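Local coordinates for pyrrolysyl-tRNA synthetase (Desulfitobacterium hafniense, PDB 3DSQ), which probably attaches pyrrolysine to its cognate tRNA at the expense of ATP, as a homodimeric class II aminoacyl-tRNA synthetase, at residues 149-160 with 170-181. Residues are numbered along the deposited sequence; the frame is centred on the assembly and turned at random.
Sequences PIRIFEIGTCYR and NEFTMLNLTELG
R151 and E179 form a non-hydrogen-bonded pair near one end of a long antiparallel hairpin, their side chains side by side and pointing the same way. The extended arginine chain lays NE against E179 OE2 in a bent salt bridge (2.5 Å, 146° at the hydrogen; the very short length is doubtful), on the anti side of the carboxylate and tilted from its plane; NH2 adds a weak bond to the same oxygen. E179 OE1 makes a salt bridge to R190 and a hydrogen bond to T182. A leucine in place of R151 would probably leave E179 OE2 without this charged mate and Q87 O without the donor NH1. Beside P149, G181 has a positive phi at which a CB would jam against the preceding carbonyl, so glycine suits the strand end.

On the face of I150 and L180, T178 turns OG1 between its backbone N and carbonyl carbon (chi1 69°), bonding I152 O at 3.0 Å; that oxygen also accepts from T178 N. At the other end C158 CB covers one face of F172, 3.4 Å from CE1, and SG makes an oblique sulfur-aromatic contact. R160 CG meets the ring edge; guanidinium and ring, 12° apart, meet edge on, not stacked. L175, which also meets V198 and L80, sends CD1 against I155 CG1 and F153 CD2. A water bridges T157 OG1 and T173 OG1, the latter also hydrogen-bonded to E258.

Helices 187-201 and 72-85 pack against the face bearing L175 and L177, helix 132-142 against that of I152 and N176. Strands 90-91 and 250-256 flank the hairpin within the class II core sheet, while Y159 and E171 reach T96 of the second subunit.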
loop_
_atom_site.group_PDB
_atom_site.type_symbol
_atom_site.label_atom_id
_atom_site.label_comp_id
_atom_site.label_asym_id
_atom_site.label_seq_id
_atom_site.Cartn_x
_atom_site.Cartn_y
_atom_site.Cartn_z
ATOM N N PRO B 149 -5.303 -26.344 -9.223
ATOM C CA PRO B 149 -5.754 -25.203 -8.414
ATOM C C PRO B 149 -4.910 -23.938 -8.618
ATOM O O PRO B 149 -3.685 -24.006 -8.751
ATOM C CB PRO B 149 -5.651 -25.739 -6.990
ATOM C CG PRO B 149 -4.418 -26.602 -7.065
ATOM C CD PRO B 149 -4.606 -27.340 -8.386
ATOM N N ILE B 150 -5.574 -22.789 -8.640
ATOM C CA ILE B 150 -4.902 -21.507 -8.815
ATOM C C ILE B 150 -4.798 -20.788 -7.466
ATOM O O ILE B 150 -5.811 -20.461 -6.848
ATOM C CB ILE B 150 -5.676 -20.614 -9.819
ATOM C CG1 ILE B 150 -5.518 -21.174 -11.239
ATOM C CG2 ILE B 150 -5.172 -19.177 -9.742
ATOM C CD1 ILE B 150 -6.399 -20.494 -12.276
ATOM N N ARG B 151 -3.569 -20.547 -7.019
ATOM C CA ARG B 151 -3.329 -19.889 -5.739
ATOM C C ARG B 151 -2.949 -18.428 -5.929
ATOM O O ARG B 151 -1.914 -18.113 -6.516
ATOM C CB ARG B 151 -2.229 -20.627 -4.969
ATOM C CG ARG B 151 -2.672 -21.993 -4.507
ATOM C CD ARG B 151 -1.673 -22.657 -3.572
ATOM N NE ARG B 151 -2.333 -23.729 -2.830
ATOM C CZ ARG B 151 -1.730 -24.541 -1.970
ATOM N NH1 ARG B 151 -0.429 -24.421 -1.726
ATOM N NH2 ARG B 151 -2.438 -25.476 -1.350
ATOM N N ILE B 152 -3.796 -17.543 -5.413
ATOM C CA ILE B 152 -3.586 -16.107 -5.539
ATOM C C ILE B 152 -3.850 -15.346 -4.233
ATOM O O ILE B 152 -4.713 -15.728 -3.450
ATOM C CB ILE B 152 -4.518 -15.555 -6.641
ATOM C CG1 ILE B 152 -4.060 -16.070 -8.004
ATOM C CG2 ILE B 152 -4.567 -14.045 -6.593
ATOM C CD1 ILE B 152 -2.788 -15.465 -8.502
ATOM N N PHE B 153 -3.103 -14.272 -3.996
ATOM C CA PHE B 153 -3.326 -13.465 -2.803
ATOM C C PHE B 153 -2.902 -12.031 -3.038
ATOM O O PHE B 153 -2.137 -11.751 -3.954
ATOM C CB PHE B 153 -2.569 -14.015 -1.585
ATOM C CG PHE B 153 -1.099 -13.694 -1.575
ATOM C CD1 PHE B 153 -0.203 -14.437 -2.331
ATOM C CD2 PHE B 153 -0.606 -12.667 -0.767
ATOM C CE1 PHE B 153 1.163 -14.169 -2.283
ATOM C CE2 PHE B 153 0.757 -12.388 -0.710
ATOM C CZ PHE B 153 1.645 -13.140 -1.468
ATOM N N GLU B 154 -3.440 -11.128 -2.221
ATOM C CA GLU B 154 -3.094 -9.714 -2.287
ATOM C C GLU B 154 -3.083 -9.144 -0.876
ATOM O O GLU B 154 -3.866 -9.539 -0.019
ATOM C CB GLU B 154 -4.083 -8.911 -3.170
ATOM C CG GLU B 154 -3.707 -7.403 -3.282
ATOM C CD GLU B 154 -4.520 -6.614 -4.326
ATOM O OE1 GLU B 154 -4.234 -5.406 -4.517
ATOM O OE2 GLU B 154 -5.429 -7.191 -4.957
ATOM N N ILE B 155 -2.156 -8.233 -0.638
ATOM C CA ILE B 155 -2.025 -7.563 0.646
ATOM C C ILE B 155 -2.196 -6.104 0.254
ATOM O O ILE B 155 -1.416 -5.591 -0.534
ATOM C CB ILE B 155 -0.614 -7.728 1.240
ATOM C CG1 ILE B 155 -0.339 -9.206 1.561
ATOM C CG2 ILE B 155 -0.487 -6.861 2.488
ATOM C CD1 ILE B 155 1.042 -9.461 2.191
ATOM N N GLY B 156 -3.216 -5.432 0.769
ATOM C CA GLY B 156 -3.376 -4.050 0.370
ATOM C C GLY B 156 -4.444 -3.256 1.085
ATOM O O GLY B 156 -5.365 -3.792 1.691
ATOM N N THR B 157 -4.311 -1.949 0.972
ATOM C CA THR B 157 -5.205 -1.015 1.617
ATOM C C THR B 157 -6.647 -1.130 1.150
ATOM O O THR B 157 -6.917 -1.215 -0.041
ATOM C CB THR B 157 -4.713 0.424 1.390
ATOM O OG1 THR B 157 -3.333 0.505 1.773
ATOM C CG2 THR B 157 -5.526 1.422 2.231
ATOM N N CYS B 158 -7.546 -1.166 2.129
ATOM C CA CYS B 158 -8.981 -1.216 1.908
ATOM C C CYS B 158 -9.531 -0.086 2.765
ATOM O O CYS B 158 -8.855 0.383 3.680
ATOM C CB CYS B 158 -9.572 -2.573 2.316
ATOM S SG CYS B 158 -9.194 -3.886 1.113
ATOM N N TYR B 159 -10.745 0.354 2.453
ATOM C CA TYR B 159 -11.340 1.479 3.146
ATOM C C TYR B 159 -12.815 1.288 3.485
ATOM O O TYR B 159 -13.594 0.801 2.668
ATOM C CB TYR B 159 -11.232 2.731 2.278
ATOM C CG TYR B 159 -9.867 3.022 1.704
ATOM C CD1 TYR B 159 -9.342 2.255 0.657
ATOM C CD2 TYR B 159 -9.118 4.103 2.172
ATOM C CE1 TYR B 159 -8.107 2.565 0.091
ATOM C CE2 TYR B 159 -7.886 4.420 1.615
ATOM C CZ TYR B 159 -7.386 3.657 0.576
ATOM O OH TYR B 159 -6.198 4.025 -0.011
ATOM N N ARG B 160 -13.189 1.706 4.686
ATOM C CA ARG B 160 -14.575 1.621 5.142
ATOM C C ARG B 160 -14.871 2.838 6.007
ATOM O O ARG B 160 -14.048 3.226 6.838
ATOM C CB ARG B 160 -14.802 0.346 5.955
ATOM C CG ARG B 160 -14.840 -0.928 5.128
ATOM C CD ARG B 160 -14.908 -2.161 6.024
ATOM N NE ARG B 160 -15.018 -3.407 5.265
ATOM C CZ ARG B 160 -16.127 -3.827 4.661
ATOM N NH1 ARG B 160 -17.237 -3.097 4.724
ATOM N NH2 ARG B 160 -16.131 -4.976 3.995
ATOM N N ASN B 170 -10.298 3.948 8.957
ATOM C CA ASN B 170 -10.874 4.249 7.648
ATOM C C ASN B 170 -10.000 3.587 6.600
ATOM O O ASN B 170 -10.488 3.154 5.568
ATOM C CB ASN B 170 -10.915 5.757 7.377
ATOM C CG ASN B 170 -11.940 6.476 8.231
ATOM O OD1 ASN B 170 -13.026 5.958 8.491
ATOM N ND2 ASN B 170 -11.602 7.678 8.663
ATOM N N GLU B 171 -8.699 3.533 6.873
ATOM C CA GLU B 171 -7.731 2.908 5.968
ATOM C C GLU B 171 -7.152 1.700 6.692
ATOM O O GLU B 171 -6.576 1.847 7.753
ATOM C CB GLU B 171 -6.569 3.863 5.654
ATOM C CG GLU B 171 -6.957 5.157 4.998
ATOM C CD GLU B 171 -5.758 5.953 4.533
ATOM O OE1 GLU B 171 -4.912 5.388 3.808
ATOM O OE2 GLU B 171 -5.669 7.148 4.881
ATOM N N PHE B 172 -7.300 0.516 6.120
ATOM C CA PHE B 172 -6.766 -0.673 6.749
ATOM C C PHE B 172 -6.124 -1.587 5.703
ATOM O O PHE B 172 -6.398 -1.485 4.502
ATOM C CB PHE B 172 -7.855 -1.386 7.577
ATOM C CG PHE B 172 -9.117 -1.730 6.804
ATOM C CD1 PHE B 172 -9.274 -2.988 6.234
ATOM C CD2 PHE B 172 -10.152 -0.798 6.666
ATOM C CE1 PHE B 172 -10.439 -3.330 5.535
ATOM C CE2 PHE B 172 -11.334 -1.126 5.964
ATOM C CZ PHE B 172 -11.480 -2.386 5.400
ATOM N N THR B 173 -5.233 -2.454 6.166
ATOM C CA THR B 173 -4.521 -3.355 5.277
ATOM C C THR B 173 -5.097 -4.750 5.401
ATOM O O THR B 173 -5.192 -5.304 6.497
ATOM C CB THR B 173 -3.017 -3.398 5.625
ATOM O OG1 THR B 173 -2.535 -2.063 5.847
ATOM C CG2 THR B 173 -2.215 -4.033 4.480
ATOM N N MET B 174 -5.478 -5.313 4.263
ATOM C CA MET B 174 -6.041 -6.648 4.209
ATOM C C MET B 174 -5.119 -7.580 3.458
ATOM O O MET B 174 -4.475 -7.185 2.483
ATOM C CB MET B 174 -7.393 -6.659 3.476
ATOM C CG MET B 174 -8.548 -6.059 4.251
ATOM S SD MET B 174 -8.915 -6.964 5.766
ATOM C CE MET B 174 -8.223 -5.871 6.909
ATOM N N LEU B 175 -5.055 -8.810 3.955
ATOM C CA LEU B 175 -4.304 -9.882 3.332
ATOM C C LEU B 175 -5.447 -10.815 2.978
ATOM O O LEU B 175 -6.267 -11.140 3.829
ATOM C CB LEU B 175 -3.371 -10.589 4.322
ATOM C CG LEU B 175 -3.056 -12.059 3.963
ATOM C CD1 LEU B 175 -2.394 -12.143 2.598
ATOM C CD2 LEU B 175 -2.160 -12.684 5.030
ATOM N N ASN B 176 -5.537 -11.219 1.724
ATOM C CA ASN B 176 -6.604 -12.123 1.348
ATOM C C ASN B 176 -5.973 -13.171 0.471
ATOM O O ASN B 176 -5.566 -12.868 -0.639
ATOM C CB ASN B 176 -7.699 -11.389 0.568
ATOM C CG ASN B 176 -8.958 -12.220 0.412
ATOM O OD1 ASN B 176 -8.899 -13.432 0.189
ATOM N ND2 ASN B 176 -10.110 -11.568 0.515
ATOM N N LEU B 177 -5.861 -14.397 0.977
ATOM C CA LEU B 177 -5.279 -15.458 0.173
ATOM C C LEU B 177 -6.363 -16.424 -0.253
ATOM O O LEU B 177 -7.326 -16.663 0.469
ATOM C CB LEU B 177 -4.147 -16.180 0.916
ATOM C CG LEU B 177 -4.240 -16.724 2.338
ATOM C CD1 LEU B 177 -5.562 -17.400 2.590
ATOM C CD2 LEU B 177 -3.081 -17.713 2.518
ATOM N N THR B 178 -6.197 -16.982 -1.439
ATOM C CA THR B 178 -7.212 -17.863 -1.981
ATOM C C THR B 178 -6.645 -18.963 -2.838
ATOM O O THR B 178 -5.512 -18.896 -3.293
ATOM C CB THR B 178 -8.162 -17.084 -2.895
ATOM O OG1 THR B 178 -7.439 -16.691 -4.071
ATOM C CG2 THR B 178 -8.678 -15.822 -2.199
ATOM N N GLU B 179 -7.473 -19.977 -3.057
ATOM C CA GLU B 179 -7.125 -21.091 -3.915
ATOM C C GLU B 179 -8.397 -21.401 -4.680
ATOM O O GLU B 179 -9.451 -21.603 -4.087
ATOM C CB GLU B 179 -6.682 -22.327 -3.119
ATOM C CG GLU B 179 -6.264 -23.482 -4.029
ATOM C CD GLU B 179 -5.740 -24.691 -3.270
ATOM O OE1 GLU B 179 -6.547 -25.385 -2.622
ATOM O OE2 GLU B 179 -4.515 -24.942 -3.321
ATOM N N LEU B 180 -8.289 -21.390 -6.001
ATOM C CA LEU B 180 -9.409 -21.685 -6.881
ATOM C C LEU B 180 -9.183 -23.081 -7.443
ATOM O O LEU B 180 -8.148 -23.344 -8.055
ATOM C CB LEU B 180 -9.456 -20.684 -8.033
ATOM C CG LEU B 180 -10.449 -20.969 -9.161
ATOM C CD1 LEU B 180 -11.876 -20.698 -8.693
ATOM C CD2 LEU B 180 -10.108 -20.084 -10.347
ATOM N N GLY B 181 -10.150 -23.968 -7.232
ATOM C CA GLY B 181 -10.025 -25.324 -7.730
ATOM C C GLY B 181 -9.740 -26.310 -6.613
ATOM O O GLY B 181 -9.289 -27.429 -6.857
HETATM O O HOH W 1 -1.795 -0.710 3.452
#